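Local coordinates for protein TetR family Transcriptional regulator (Streptococcus agalactiae 2603V/R, PDB 3KKC) that probably binds DNA as a dimeric TetR-type transcriptional regulator, with a helix-turn-helix region followed by an all-helical C-terminal region, at residues 120-125 with 143-148; 103-108 with 151-156. All blocks are in the same frame, centred on the assembly; numbering follows the deposited sequence.

Contact 1 (120-125 with 143-148)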
ATOM      1  N   ASP A 120      14.033  13.109  -7.477  1.00 72.39           N
ATOM      2  CA  ASP A 120      13.884  14.556  -7.429  1.00 69.09           C
ATOM      3  C   ASP A 120      13.361  15.064  -6.098  1.00 72.09           C
ATOM      4  O   ASP A 120      13.501  16.240  -5.784  1.00 82.03           O
ATOM      5  CB  ASP A 120      13.021  15.040  -8.605  1.00 74.27           C
ATOM      6  CG  ASP A 120      13.729  14.877  -9.970  1.00 87.04           C
ATOM      7  OD1 ASP A 120      14.940  15.189 -10.084  1.00 90.16           O
ATOM      8  OD2 ASP A 120      13.070  14.439 -10.938  1.00 93.46           O
ATOM      9  N   VAL A 121      12.788  14.185  -5.290  1.00 70.51           N
ATOM     10  CA  VAL A 121      12.334  14.601  -3.971  1.00 70.64           C
ATOM     11  C   VAL A 121      13.203  14.075  -2.809  1.00 78.26           C
ATOM     12  O   VAL A 121      13.527  14.811  -1.868  1.00 78.26           O
ATOM     13  CB  VAL A 121      10.868  14.245  -3.769  1.00 65.53           C
ATOM     14  CG1 VAL A 121      10.468  14.315  -2.276  1.00 54.87           C
ATOM     15  CG2 VAL A 121      10.005  15.170  -4.641  1.00 69.15           C
ATOM     16  N   TYR A 122      13.597  12.813  -2.878  1.00 77.90           N
ATOM     17  CA  TYR A 122      14.318  12.214  -1.768  1.00 74.45           C
ATOM     18  C   TYR A 122      15.667  12.865  -1.447  1.00 74.47           C
ATOM     19  O   TYR A 122      15.930  13.199  -0.293  1.00 66.53           O
ATOM     20  CB  TYR A 122      14.521  10.722  -1.975  1.00 69.53           C
ATOM     21  CG  TYR A 122      15.368  10.149  -0.889  1.00 67.90           C
ATOM     22  CD1 TYR A 122      14.897  10.093   0.417  1.00 67.18           C
ATOM     23  CD2 TYR A 122      16.649   9.693  -1.153  1.00 72.33           C
ATOM     24  CE1 TYR A 122      15.677   9.589   1.435  1.00 71.66           C
ATOM     25  CE2 TYR A 122      17.439   9.172  -0.143  1.00 76.56           C
ATOM     26  CZ  TYR A 122      16.947   9.125   1.150  1.00 76.50           C
ATOM     27  OH  TYR A 122      17.730   8.611   2.158  1.00 80.04           O
ATOM     28  N   PRO A 123      16.540  13.015  -2.459  1.00 77.46           N
ATOM     29  CA  PRO A 123      17.872  13.559  -2.173  1.00 77.28           C
ATOM     30  C   PRO A 123      17.837  14.891  -1.426  1.00 75.70           C
ATOM     31  O   PRO A 123      18.586  15.062  -0.470  1.00 73.42           O
ATOM     32  CB  PRO A 123      18.491  13.706  -3.566  1.00 78.37           C
ATOM     33  CG  PRO A 123      17.840  12.627  -4.364  1.00 74.96           C
ATOM     34  CD  PRO A 123      16.410  12.612  -3.871  1.00 76.56           C
ATOM     35  N   ARG A 124      16.977  15.814  -1.833  1.00 78.62           N
ATOM     36  CA  ARG A 124      16.847  17.051  -1.077  1.00 82.78           C
ATOM     37  C   ARG A 124      16.225  16.824   0.303  1.00 81.00           C
ATOM     38  O   ARG A 124      16.684  17.368   1.294  1.00 82.25           O
ATOM     39  CB  ARG A 124      16.109  18.132  -1.879  1.00 89.10           C
ATOM     40  CG  ARG A 124      17.065  19.070  -2.618  1.00 94.25           C
ATOM     41  CD  ARG A 124      16.367  20.043  -3.561  1.00101.94           C
ATOM     42  NE  ARG A 124      15.877  21.260  -2.896  1.00109.77           N
ATOM     43  CZ  ARG A 124      16.645  22.183  -2.305  1.00109.37           C
ATOM     44  NH1 ARG A 124      17.968  22.037  -2.253  1.00111.57           N
ATOM     45  NH2 ARG A 124      16.082  23.250  -1.744  1.00104.46           N
ATOM     46  N   LEU A 125      15.190  16.005   0.368  1.00 81.25           N
ATOM     47  CA  LEU A 125      14.516  15.713   1.628  1.00 77.54           C
ATOM     48  C   LEU A 125      15.517  15.207   2.657  1.00 77.66           C
ATOM     49  O   LEU A 125      15.433  15.524   3.846  1.00 78.28           O
ATOM     50  CB  LEU A 125      13.442  14.646   1.405  1.00 80.12           C
ATOM     51  CG  LEU A 125      12.549  14.404   2.616  1.00 81.02           C
ATOM     52  CD1 LEU A 125      11.975  15.740   3.103  1.00 80.67           C
ATOM     53  CD2 LEU A 125      11.449  13.407   2.295  1.00 76.04           C
ATOM     54  N   PHE A 143      11.656   4.770   4.978  1.00 62.46           N
ATOM     55  CA  PHE A 143      10.666   5.397   5.848  1.00 60.70           C
ATOM     56  C   PHE A 143      10.150   6.723   5.274  1.00 64.52           C
ATOM     57  O   PHE A 143       8.990   7.094   5.450  1.00 64.16           O
ATOM     58  CB  PHE A 143      11.282   5.622   7.219  1.00 55.85           C
ATOM     59  CG  PHE A 143      10.305   6.089   8.273  1.00 59.90           C
ATOM     60  CD1 PHE A 143       9.786   5.194   9.206  1.00 64.12           C
ATOM     61  CD2 PHE A 143       9.955   7.433   8.373  1.00 60.02           C
ATOM     62  CE1 PHE A 143       8.905   5.628  10.205  1.00 66.36           C
ATOM     63  CE2 PHE A 143       9.084   7.883   9.366  1.00 60.02           C
ATOM     64  CZ  PHE A 143       8.556   6.986  10.279  1.00 66.37           C
ATOM     65  N   LEU A 144      11.031   7.436   4.587  1.00 68.69           N
ATOM     66  CA  LEU A 144      10.753   8.804   4.172  1.00 72.42           C
ATOM     67  C   LEU A 144       9.853   8.810   2.927  1.00 77.46           C
ATOM     68  O   LEU A 144       8.805   9.470   2.900  1.00 77.40           O
ATOM     69  CB  LEU A 144      12.072   9.523   3.875  1.00 68.10           C
ATOM     70  CG  LEU A 144      12.629  10.635   4.759  1.00 66.25           C
ATOM     71  CD1 LEU A 144      11.824  10.822   6.012  1.00 59.60           C
ATOM     72  CD2 LEU A 144      14.070  10.344   5.069  1.00 69.16           C
ATOM     73  N   LEU A 145      10.280   8.069   1.905  1.00 74.09           N
ATOM     74  CA  LEU A 145       9.559   7.978   0.647  1.00 74.00           C
ATOM     75  C   LEU A 145       8.190   7.393   0.877  1.00 78.23           C
ATOM     76  O   LEU A 145       7.195   7.923   0.398  1.00 83.29           O
ATOM     77  CB  LEU A 145      10.324   7.113  -0.350  1.00 72.00           C
ATOM     78  CG  LEU A 145      10.890   7.871  -1.545  1.00 73.38           C
ATOM     79  CD1 LEU A 145      10.996   9.331  -1.241  1.00 70.22           C
ATOM     80  CD2 LEU A 145      12.249   7.316  -1.933  1.00 80.77           C
ATOM     81  N   SER A 146       8.136   6.304   1.632  1.00 76.64           N
ATOM     82  CA  SER A 146       6.873   5.629   1.852  1.00 74.59           C
ATOM     83  C   SER A 146       5.915   6.440   2.725  1.00 68.98           C
ATOM     84  O   SER A 146       4.697   6.397   2.523  1.00 73.47           O
ATOM     85  CB  SER A 146       7.094   4.241   2.452  1.00 76.41           C
ATOM     86  OG  SER A 146       6.111   3.997   3.440  1.00 78.60           O
ATOM     87  N   SER A 147       6.443   7.171   3.702  1.00 54.97           N
ATOM     88  CA  SER A 147       5.561   7.980   4.535  1.00 60.96           C
ATOM     89  C   SER A 147       5.095   9.242   3.771  1.00 65.99           C
ATOM     90  O   SER A 147       4.040   9.819   4.057  1.00 62.22           O
ATOM     91  CB  SER A 147       6.259   8.377   5.826  1.00 63.88           C
ATOM     92  OG  SER A 147       7.111   9.483   5.579  1.00 72.60           O
ATOM     93  N   PHE A 148       5.885   9.678   2.799  1.00 69.49           N
ATOM     94  CA  PHE A 148       5.421  10.766   1.959  1.00 76.54           C
ATOM     95  C   PHE A 148       4.231  10.289   1.119  1.00 72.30           C
ATOM     96  O   PHE A 148       3.150  10.892   1.187  1.00 67.77           O
ATOM     97  CB  PHE A 148       6.542  11.338   1.090  1.00 77.13           C
ATOM     98  CG  PHE A 148       6.085  12.426   0.161  1.00 75.99           C
ATOM     99  CD1 PHE A 148       5.997  13.731   0.599  1.00 77.89           C
ATOM    100  CD2 PHE A 148       5.740  12.137  -1.152  1.00 71.32           C
ATOM    101  CE1 PHE A 148       5.587  14.720  -0.250  1.00 76.30           C
ATOM    102  CE2 PHE A 148       5.333  13.122  -2.001  1.00 68.94           C
ATOM    103  CZ  PHE A 148       5.253  14.410  -1.553  1.00 74.77           C
TER

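Contact 2 (103-108 with 151-156)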
ATOM      1  N   LEU A 103      -4.718   6.860  -6.297  1.00 77.54           N
ATOM      2  CA  LEU A 103      -5.692   6.224  -5.415  1.00 79.15           C
ATOM      3  C   LEU A 103      -6.249   4.919  -6.010  1.00 82.76           C
ATOM      4  O   LEU A 103      -6.860   4.105  -5.313  1.00 83.17           O
ATOM      5  CB  LEU A 103      -6.849   7.193  -5.156  1.00 77.00           C
ATOM      6  CG  LEU A 103      -6.932   7.999  -3.857  1.00 72.26           C
ATOM      7  CD1 LEU A 103      -5.550   8.379  -3.374  1.00 72.13           C
ATOM      8  CD2 LEU A 103      -7.834   9.218  -4.053  1.00 70.19           C
ATOM      9  N   SER A 104      -6.059   4.746  -7.312  1.00 80.05           N
ATOM     10  CA  SER A 104      -6.585   3.598  -8.012  1.00 77.74           C
ATOM     11  C   SER A 104      -5.684   2.395  -7.723  1.00 81.32           C
ATOM     12  O   SER A 104      -6.049   1.241  -8.004  1.00 83.89           O
ATOM     13  CB  SER A 104      -6.608   3.875  -9.514  1.00 72.81           C
ATOM     14  OG  SER A 104      -5.292   3.820 -10.046  1.00 69.58           O
ATOM     15  N   ASP A 105      -4.503   2.674  -7.177  1.00 77.21           N
ATOM     16  CA  ASP A 105      -3.521   1.628  -6.931  1.00 87.14           C
ATOM     17  C   ASP A 105      -2.911   1.041  -8.198  1.00 91.35           C
ATOM     18  O   ASP A 105      -2.231   0.013  -8.118  1.00 96.01           O
ATOM     19  CB  ASP A 105      -4.141   0.471  -6.131  1.00 94.88           C
ATOM     20  CG  ASP A 105      -4.235   0.763  -4.652  1.00101.50           C
ATOM     21  OD1 ASP A 105      -3.464   1.625  -4.166  1.00108.57           O
ATOM     22  OD2 ASP A 105      -5.072   0.122  -3.978  1.00 99.46           O
ATOM     23  N   ASP A 106      -3.153   1.641  -9.361  1.00 88.40           N
ATOM     24  CA  ASP A 106      -2.560   1.079 -10.566  1.00 90.50           C
ATOM     25  C   ASP A 106      -1.078   0.865 -10.329  1.00 94.91           C
ATOM     26  O   ASP A 106      -0.333   1.824 -10.146  1.00 95.72           O
ATOM     27  CB  ASP A 106      -2.746   1.972 -11.776  1.00 90.17           C
ATOM     28  CG  ASP A 106      -2.078   1.398 -13.013  1.00 95.56           C
ATOM     29  OD1 ASP A 106      -2.719   0.597 -13.727  1.00 98.63           O
ATOM     30  OD2 ASP A 106      -0.903   1.728 -13.266  1.00 96.53           O
ATOM     31  N   PRO A 107      -0.644  -0.404 -10.322  1.00 98.20           N
ATOM     32  CA  PRO A 107       0.740  -0.756  -9.966  1.00 93.85           C
ATOM     33  C   PRO A 107       1.788   0.031 -10.785  1.00 89.23           C
ATOM     34  O   PRO A 107       2.830   0.433 -10.226  1.00 86.73           O
ATOM     35  CB  PRO A 107       0.806  -2.266 -10.269  1.00 84.68           C
ATOM     36  CG  PRO A 107      -0.322  -2.503 -11.240  1.00 88.75           C
ATOM     37  CD  PRO A 107      -1.407  -1.577 -10.781  1.00 94.56           C
ATOM     38  N   TYR A 108       1.508   0.242 -12.074  1.00 78.81           N
ATOM     39  CA  TYR A 108       2.415   0.964 -12.970  1.00 80.39           C
ATOM     40  C   TYR A 108       2.551   2.457 -12.623  1.00 86.32           C
ATOM     41  O   TYR A 108       3.656   3.010 -12.648  1.00 89.94           O
ATOM     42  CB  TYR A 108       1.977   0.826 -14.434  1.00 78.27           C
ATOM     43  CG  TYR A 108       2.782   1.688 -15.391  1.00 71.69           C
ATOM     44  CD1 TYR A 108       3.860   1.157 -16.083  1.00 66.77           C
ATOM     45  CD2 TYR A 108       2.471   3.041 -15.582  1.00 63.68           C
ATOM     46  CE1 TYR A 108       4.605   1.931 -16.929  1.00 72.94           C
ATOM     47  CE2 TYR A 108       3.207   3.829 -16.441  1.00 59.57           C
ATOM     48  CZ  TYR A 108       4.280   3.280 -17.114  1.00 71.07           C
ATOM     49  OH  TYR A 108       5.028   4.050 -18.000  1.00 73.57           O
ATOM     50  N   THR A 151       1.216   9.646   3.477  1.00 68.01           N
ATOM     51  CA  THR A 151       0.566  10.860   3.961  1.00 69.72           C
ATOM     52  C   THR A 151      -0.358  11.361   2.855  1.00 70.20           C
ATOM     53  O   THR A 151      -1.552  11.591   3.082  1.00 71.89           O
ATOM     54  CB  THR A 151       1.570  11.961   4.361  1.00 70.43           C
ATOM     55  OG1 THR A 151       2.215  11.589   5.578  1.00 72.45           O
ATOM     56  CG2 THR A 151       0.861  13.318   4.566  1.00 69.53           C
ATOM     57  N   LEU A 152       0.215  11.485   1.656  1.00 67.63           N
ATOM     58  CA  LEU A 152      -0.459  11.967   0.449  1.00 64.85           C
ATOM     59  C   LEU A 152      -1.769  11.221   0.121  1.00 66.43           C
ATOM     60  O   LEU A 152      -2.823  11.848   0.021  1.00 65.15           O
ATOM     61  CB  LEU A 152       0.525  11.902  -0.715  1.00 61.66           C
ATOM     62  CG  LEU A 152      -0.060  12.100  -2.097  1.00 69.29           C
ATOM     63  CD1 LEU A 152      -0.959  13.301  -2.076  1.00 70.78           C
ATOM     64  CD2 LEU A 152       1.051  12.284  -3.107  1.00 71.75           C
ATOM     65  N   LYS A 153      -1.712   9.894  -0.013  1.00 63.81           N
ATOM     66  CA  LYS A 153      -2.934   9.107  -0.240  1.00 66.46           C
ATOM     67  C   LYS A 153      -3.992   9.402   0.805  1.00 66.20           C
ATOM     68  O   LYS A 153      -5.165   9.549   0.490  1.00 70.70           O
ATOM     69  CB  LYS A 153      -2.660   7.589  -0.243  1.00 64.98           C
ATOM     70  CG  LYS A 153      -2.118   7.034  -1.543  1.00 66.16           C
ATOM     71  CD  LYS A 153      -1.343   5.754  -1.290  1.00 76.55           C
ATOM     72  CE  LYS A 153      -2.014   4.525  -1.922  1.00 85.80           C
ATOM     73  NZ  LYS A 153      -2.150   3.408  -0.935  1.00 89.09           N
ATOM     74  N   TRP A 154      -3.580   9.453   2.064  1.00 62.11           N
ATOM     75  CA  TRP A 154      -4.535   9.615   3.152  1.00 59.82           C
ATOM     76  C   TRP A 154      -5.272  10.969   2.992  1.00 66.14           C
ATOM     77  O   TRP A 154      -6.501  11.064   3.135  1.00 63.79           O
ATOM     78  CB  TRP A 154      -3.811   9.477   4.511  1.00 52.48           C
ATOM     79  CG  TRP A 154      -4.584  10.048   5.640  1.00 55.67           C
ATOM     80  CD1 TRP A 154      -5.531   9.413   6.386  1.00 53.34           C
ATOM     81  CD2 TRP A 154      -4.514  11.407   6.139  1.00 52.82           C
ATOM     82  NE1 TRP A 154      -6.056  10.287   7.327  1.00 59.60           N
ATOM     83  CE2 TRP A 154      -5.452  11.515   7.193  1.00 57.80           C
ATOM     84  CE3 TRP A 154      -3.757  12.529   5.795  1.00 56.31           C
ATOM     85  CZ2 TRP A 154      -5.651  12.724   7.925  1.00 58.91           C
ATOM     86  CZ3 TRP A 154      -3.959  13.757   6.530  1.00 57.73           C
ATOM     87  CH2 TRP A 154      -4.899  13.825   7.576  1.00 53.83           C
ATOM     88  N   TRP A 155      -4.495  11.997   2.667  1.00 65.77           N
ATOM     89  CA  TRP A 155      -4.986  13.356   2.499  1.00 71.18           C
ATOM     90  C   TRP A 155      -6.005  13.422   1.351  1.00 73.77           C
ATOM     91  O   TRP A 155      -7.047  14.069   1.463  1.00 74.02           O
ATOM     92  CB  TRP A 155      -3.781  14.268   2.236  1.00 71.11           C
ATOM     93  CG  TRP A 155      -4.074  15.724   1.969  1.00 75.07           C
ATOM     94  CD1 TRP A 155      -4.768  16.589   2.768  1.00 72.82           C
ATOM     95  CD2 TRP A 155      -3.629  16.492   0.840  1.00 73.47           C
ATOM     96  NE1 TRP A 155      -4.799  17.829   2.196  1.00 75.06           N
ATOM     97  CE2 TRP A 155      -4.105  17.800   1.015  1.00 73.88           C
ATOM     98  CE3 TRP A 155      -2.876  16.193  -0.305  1.00 71.96           C
ATOM     99  CZ2 TRP A 155      -3.853  18.818   0.089  1.00 74.28           C
ATOM    100  CZ3 TRP A 155      -2.625  17.201  -1.220  1.00 74.25           C
ATOM    101  CH2 TRP A 155      -3.113  18.498  -1.017  1.00 74.54           C
ATOM    102  N   LEU A 156      -5.710  12.723   0.263  1.00 70.81           N
ATOM    103  CA  LEU A 156      -6.602  12.686  -0.889  1.00 69.03           C
ATOM    104  C   LEU A 156      -7.938  11.960  -0.608  1.00 79.41           C
ATOM    105  O   LEU A 156      -8.957  12.266  -1.241  1.00 87.09           O
ATOM    106  CB  LEU A 156      -5.874  12.090  -2.110  1.00 58.76           C
ATOM    107  CG  LEU A 156      -4.691  12.923  -2.641  1.00 57.99           C
ATOM    108  CD1 LEU A 156      -3.831  12.158  -3.623  1.00 59.95           C
ATOM    109  CD2 LEU A 156      -5.153  14.226  -3.296  1.00 58.29           C
TER

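Contact 1 (120-125 with 143-148)
Y122 and L144 meet at about a right angle, the leucine arriving at the rim of the phenol ring and not over it. Its CD2 methyl lies near the ring plane, 4.0 Å from Y122 CE1. The other end of the tyrosine side chain is used as well: L145 reaches Y122 CB with its CD1 at 3.9 Å, while CD2 of the same leucine stands only slightly farther off, so that both methyls of the fork face the methylene from one side. Y122 keeps CG anti to its own nitrogen (chi1 175°), which carries the ring along the partner helix toward L144 while CB stays beside L145.

One turn on from Y122 in the sequence, L125 extends from the same flank and passes L144 at a slant, its CD2 3.9 Å from L144 CG. L144 is thereby touched on its branch carbon by one residue and on a methyl by another. The contact is apolar throughout, and all four side chains are buried.

The axes of the two short segments run 10.5 Å apart at 125°, a steeply inclined crossing, with the two helices, 107-129 and 137-157 of the C-terminal region, running more against than with each other. Helix 80-93 covers V121 and L125 through Y83 and F80, helix 164-175 closes over L125 and L144, and M174 of the second subunit also packs on L144.

Contact 2 (103-108 with 151-156)
K153 starts with CG beside its backbone nitrogen (chi1 -81°) and then bends at its third and fourth torsions, which brings the ammonium end round toward D105, whose carboxylate carbon likewise sits beside its own nitrogen (chi1 -80°). The two side chains cross at about a right angle. D105 OD1 is 3.9 Å from K153 NZ, a long salt bridge in which the lysine CE is just as near as its nitrogen. Such a separation suggests a loose electrostatic attraction, and K153 NZ has a second acidic partner in E150, one turn back on its own helix.

The apolar half of the contact belongs to L103. Both its methyls reach L156 CB, CD1 at 3.9 Å and CD2 at 4.0 Å, as the two leucine side chains slant across each other. The same CD1 lies 4.1 Å from K153 CG, so it rests between the base of the lysine and the next turn of helix 137-157, at L156.

L103 and D105 come from the end of helix 98-103 and the turn that joins it to helix 107-129 in the TetR C-terminal region. D105 has a positive phi of 69° as the chain leaves the first helix. S104 OG accepts from D106 N at 3.1 Å, an ST turn, and D106 then occupies the N-cap of the following helix, its OD2 accepting from F109 N. Around the contact, D106 and Y108 pack on L60 of helix 57-71, and F91 of helix 80-93 touches L156.

Overall arrangement
From the N terminus the chain passes through the predicted DNA-binding region and helices 57-71 and 80-93 before it reaches 103-108, where contact 2 begins. It then climbs helix 107-129 to 120-125, turns back into helix 137-157, and closes contact 1 at 143-148 after an intervening 17 residues. Farther along that helix, 151-156 completes the wider loop of contact 2, so contact 1 is the inner of two nested closures. Their centres lie 16 Å apart. Contact 1 ties the bodies of the two helices together, whereas contact 2 joins the end of helix 98-103 and the turn after it to the later part of helix 137-157. Both border the second subunit.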